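D-alanyl-D-alanine carboxypeptidase (Streptococcus pneumoniae R6, PDB 1XP4) probably removes the C-terminal D-alanine from peptidoglycan precursor peptides, as a serine-type D-Ala-D-Ala carboxypeptidase of the S11 family. Local coordinates at residues Ile12-Ala22 / Met244-Asp254. Sequence-based numbering, arbitrary orientation.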
loop_
_atom_site.group_PDB
_atom_site.type_symbol
_atom_site.label_atom_id
_atom_site.label_comp_id
_atom_site.label_asym_id
_atom_site.label_seq_id
_atom_site.Cartn_x
_atom_site.Cartn_y
_atom_site.Cartn_z
ATOM N N ILE A 12 -16.998 -12.275 -1.853
ATOM C CA ILE A 12 -16.892 -11.357 -0.733
ATOM C C ILE A 12 -18.144 -10.512 -0.589
ATOM O O ILE A 12 -18.758 -10.118 -1.579
ATOM C CB ILE A 12 -15.660 -10.445 -0.886
ATOM C CG1 ILE A 12 -15.451 -9.646 0.403
ATOM C CG2 ILE A 12 -15.823 -9.537 -2.108
ATOM C CD1 ILE A 12 -13.997 -9.269 0.650
ATOM N N ALA A 13 -18.522 -10.241 0.653
ATOM C CA ALA A 13 -19.711 -9.450 0.944
ATOM C C ALA A 13 -19.393 -7.958 0.865
ATOM O O ALA A 13 -19.557 -7.210 1.838
ATOM C CB ALA A 13 -20.242 -9.811 2.320
ATOM N N ALA A 14 -18.928 -7.544 -0.308
ATOM C CA ALA A 14 -18.571 -6.155 -0.571
ATOM C C ALA A 14 -18.807 -5.937 -2.059
ATOM O O ALA A 14 -18.725 -6.887 -2.837
ATOM C CB ALA A 14 -17.106 -5.914 -0.226
ATOM N N LYS A 15 -19.104 -4.705 -2.459
ATOM C CA LYS A 15 -19.363 -4.433 -3.866
ATOM C C LYS A 15 -18.110 -4.500 -4.718
ATOM O O LYS A 15 -18.172 -4.919 -5.870
ATOM C CB LYS A 15 -20.017 -3.061 -4.045
ATOM C CG LYS A 15 -21.376 -2.950 -3.401
ATOM C CD LYS A 15 -22.216 -1.853 -4.038
ATOM C CE LYS A 15 -23.564 -1.714 -3.325
ATOM N NZ LYS A 15 -24.312 -3.007 -3.261
ATOM N N HIS A 16 -16.976 -4.102 -4.149
ATOM C CA HIS A 16 -15.717 -4.093 -4.890
ATOM C C HIS A 16 -14.572 -4.501 -4.003
ATOM O O HIS A 16 -14.518 -4.109 -2.839
ATOM C CB HIS A 16 -15.425 -2.691 -5.409
ATOM C CG HIS A 16 -16.560 -2.083 -6.161
ATOM N ND1 HIS A 16 -16.818 -2.380 -7.482
ATOM C CD2 HIS A 16 -17.537 -1.233 -5.765
ATOM C CE1 HIS A 16 -17.905 -1.736 -7.868
ATOM N NE2 HIS A 16 -18.361 -1.035 -6.845
ATOM N N ALA A 17 -13.635 -5.262 -4.553
ATOM C CA ALA A 17 -12.496 -5.688 -3.761
ATOM C C ALA A 17 -11.404 -6.321 -4.602
ATOM O O ALA A 17 -11.657 -6.814 -5.703
ATOM C CB ALA A 17 -12.956 -6.668 -2.679
ATOM N N ILE A 18 -10.186 -6.293 -4.072
ATOM C CA ILE A 18 -9.041 -6.902 -4.732
ATOM C C ILE A 18 -7.999 -7.180 -3.663
ATOM O O ILE A 18 -7.870 -6.429 -2.695
ATOM C CB ILE A 18 -8.410 -5.980 -5.803
ATOM C CG1 ILE A 18 -7.400 -6.777 -6.635
ATOM C CG2 ILE A 18 -7.707 -4.797 -5.136
ATOM C CD1 ILE A 18 -6.838 -6.023 -7.827
ATOM N N ALA A 19 -7.260 -8.266 -3.840
ATOM C CA ALA A 19 -6.226 -8.647 -2.898
ATOM C C ALA A 19 -4.950 -8.924 -3.677
ATOM O O ALA A 19 -4.991 -9.576 -4.721
ATOM C CB ALA A 19 -6.661 -9.890 -2.142
ATOM N N VAL A 20 -3.818 -8.433 -3.187
ATOM C CA VAL A 20 -2.552 -8.679 -3.880
ATOM C C VAL A 20 -1.411 -8.998 -2.932
ATOM O O VAL A 20 -1.414 -8.572 -1.778
ATOM C CB VAL A 20 -2.120 -7.474 -4.747
ATOM C CG1 VAL A 20 -3.137 -7.243 -5.830
ATOM C CG2 VAL A 20 -1.955 -6.231 -3.889
ATOM N N GLU A 21 -0.445 -9.770 -3.420
ATOM C CA GLU A 21 0.716 -10.105 -2.610
ATOM C C GLU A 21 1.576 -8.863 -2.749
ATOM O O GLU A 21 2.017 -8.528 -3.841
ATOM C CB GLU A 21 1.416 -11.336 -3.172
ATOM C CG GLU A 21 2.540 -11.867 -2.309
ATOM C CD GLU A 21 3.824 -11.100 -2.499
ATOM O OE1 GLU A 21 4.255 -10.955 -3.667
ATOM O OE2 GLU A 21 4.406 -10.652 -1.485
ATOM N N ALA A 22 1.784 -8.166 -1.640
ATOM C CA ALA A 22 2.536 -6.914 -1.633
ATOM C C ALA A 22 3.768 -6.854 -2.516
ATOM O O ALA A 22 3.841 -6.034 -3.437
ATOM C CB ALA A 22 2.920 -6.545 -0.214
HETATM N N MSE A 244 3.497 -14.629 4.169
HETATM C CA MSE A 244 3.220 -13.805 2.993
HETATM C C MSE A 244 2.466 -12.510 3.302
HETATM O O MSE A 244 1.481 -12.509 4.049
HETATM C CB MSE A 244 2.434 -14.642 1.980
HETATM C CG MSE A 244 1.947 -13.909 0.737
HETATM SE SE MSE A 244 1.040 -15.129 -0.493
HETATM C CE MSE A 244 -0.759 -15.029 0.189
ATOM N N ARG A 245 2.936 -11.408 2.720
ATOM C CA ARG A 245 2.298 -10.108 2.917
ATOM C C ARG A 245 1.201 -9.892 1.884
ATOM O O ARG A 245 1.427 -9.972 0.674
ATOM C CB ARG A 245 3.315 -8.977 2.813
ATOM C CG ARG A 245 2.708 -7.616 3.038
ATOM C CD ARG A 245 3.567 -6.804 3.980
ATOM N NE ARG A 245 2.739 -6.223 5.028
ATOM C CZ ARG A 245 3.159 -5.982 6.263
ATOM N NH1 ARG A 245 4.408 -6.266 6.612
ATOM N NH2 ARG A 245 2.313 -5.487 7.160
ATOM N N VAL A 246 0.009 -9.600 2.378
ATOM C CA VAL A 246 -1.134 -9.400 1.519
ATOM C C VAL A 246 -1.721 -8.022 1.706
ATOM O O VAL A 246 -1.862 -7.553 2.836
ATOM C CB VAL A 246 -2.241 -10.431 1.830
ATOM C CG1 VAL A 246 -3.480 -10.134 0.994
ATOM C CG2 VAL A 246 -1.739 -11.846 1.565
ATOM N N ILE A 247 -2.040 -7.369 0.594
ATOM C CA ILE A 247 -2.678 -6.068 0.646
ATOM C C ILE A 247 -4.116 -6.329 0.254
ATOM O O ILE A 247 -4.394 -6.955 -0.762
ATOM C CB ILE A 247 -2.062 -5.062 -0.319
ATOM C CG1 ILE A 247 -0.612 -4.782 0.084
ATOM C CG2 ILE A 247 -2.879 -3.770 -0.284
ATOM C CD1 ILE A 247 0.021 -3.633 -0.674
ATOM N N THR A 248 -5.021 -5.848 1.093
ATOM C CA THR A 248 -6.451 -6.044 0.923
ATOM C C THR A 248 -7.214 -4.742 0.720
ATOM O O THR A 248 -7.003 -3.761 1.441
ATOM C CB THR A 248 -7.007 -6.794 2.163
ATOM O OG1 THR A 248 -6.893 -8.203 1.943
ATOM C CG2 THR A 248 -8.459 -6.428 2.445
ATOM N N VAL A 249 -8.102 -4.743 -0.267
ATOM C CA VAL A 249 -8.946 -3.593 -0.454
ATOM C C VAL A 249 -10.398 -4.038 -0.555
ATOM O O VAL A 249 -10.818 -4.711 -1.461
ATOM C CB VAL A 249 -8.486 -2.940 -1.741
ATOM C CG1 VAL A 249 -9.248 -1.663 -1.967
ATOM C CG2 VAL A 249 -6.994 -2.634 -1.666
ATOM N N VAL A 250 -11.186 -3.717 0.485
ATOM C CA VAL A 250 -12.614 -4.013 0.480
ATOM C C VAL A 250 -13.379 -2.661 0.460
ATOM O O VAL A 250 -13.416 -1.963 1.451
ATOM C CB VAL A 250 -12.919 -4.766 1.799
ATOM C CG1 VAL A 250 -14.398 -4.631 2.198
ATOM C CG2 VAL A 250 -12.579 -6.239 1.739
ATOM N N LEU A 251 -14.006 -2.266 -0.691
ATOM C CA LEU A 251 -14.731 -0.963 -0.645
ATOM C C LEU A 251 -16.141 -0.950 -1.208
ATOM O O LEU A 251 -16.454 -0.196 -2.119
ATOM C CB LEU A 251 -14.023 0.158 -1.410
ATOM C CG LEU A 251 -12.735 -0.204 -2.112
ATOM C CD1 LEU A 251 -12.795 0.094 -3.599
ATOM C CD2 LEU A 251 -11.598 0.645 -1.587
ATOM N N ASN A 252 -16.956 -1.863 -0.695
ATOM C CA ASN A 252 -18.203 -1.369 -0.211
ATOM C C ASN A 252 -18.931 -2.489 0.496
ATOM O O ASN A 252 -19.709 -3.234 -0.089
ATOM C CB ASN A 252 -19.015 -0.933 -1.398
ATOM C CG ASN A 252 -20.048 0.021 -0.886
ATOM O OD1 ASN A 252 -20.472 0.953 -1.590
ATOM N ND2 ASN A 252 -20.391 -0.143 0.387
ATOM N N ALA A 253 -18.582 -2.695 1.803
ATOM C CA ALA A 253 -18.914 -3.927 2.450
ATOM C C ALA A 253 -20.371 -3.909 2.680
ATOM O O ALA A 253 -20.930 -2.888 3.004
ATOM C CB ALA A 253 -18.184 -4.037 3.779
ATOM N N ASP A 254 -20.994 -5.059 2.484
ATOM C CA ASP A 254 -22.421 -4.905 2.577
ATOM C C ASP A 254 -22.738 -4.628 3.994
ATOM O O ASP A 254 -22.085 -5.115 4.912
ATOM C CB ASP A 254 -23.155 -6.173 2.119
ATOM C CG ASP A 254 -22.846 -6.457 0.660
ATOM O OD1 ASP A 254 -22.484 -5.521 -0.040
ATOM O OD2 ASP A 254 -22.858 -7.613 0.276
#
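With CG1 of Val20 beside the backbone N (chi1 -63°), CG2 falls between the backbone N and the carbonyl carbon, and that methyl meets CB of Ile247 at 3.8 Å. In Ile247, CG1 lies beside the backbone N (chi1 -64°), where it and CD1 pack against CB of Ala22. Ile18 and Val249 share the face of the sheet with Val20 and Ile247. They run side by side, with Ile18 CG2 3.9 Å from Val249 CB. Helix 170-183 packs on this face through Ala170, Val173 and Ala177. On the other face, Ala17, Ala19 and Glu21 pair with Val250, Thr248 and Val246, and helix 262-277 covers part of it. Here Ile12 reaches back so that its CD1 lies 3.5 Å from Val250 CG2. Glu21 lays its CG across Met244 CG, while its carboxylate bonds to the backbone N of Thr24, and weakly to that of Asn23.

The backbones of Ile18 and Val249 bond in both directions, and so do those of Val20 and Ile247; Ile247 N to Val20 O is 2.7 Å and nearly straight. Beyond Leu251 the chain turns a corner, but pairing continues. Lys15 N bonds to Asn252 O at 2.9 Å, and Asp254 N to Ala13 O at 2.7 Å. The Lys15 and Asn252 side chains lie alongside each other, CB to CB 3.5 Å.

Strand 17-21 thus pairs with strand 244-253, more than 220 residues later and the middle strand of the five-stranded antiparallel sheet of the penicillin-binding, beta-lactamase-like fold.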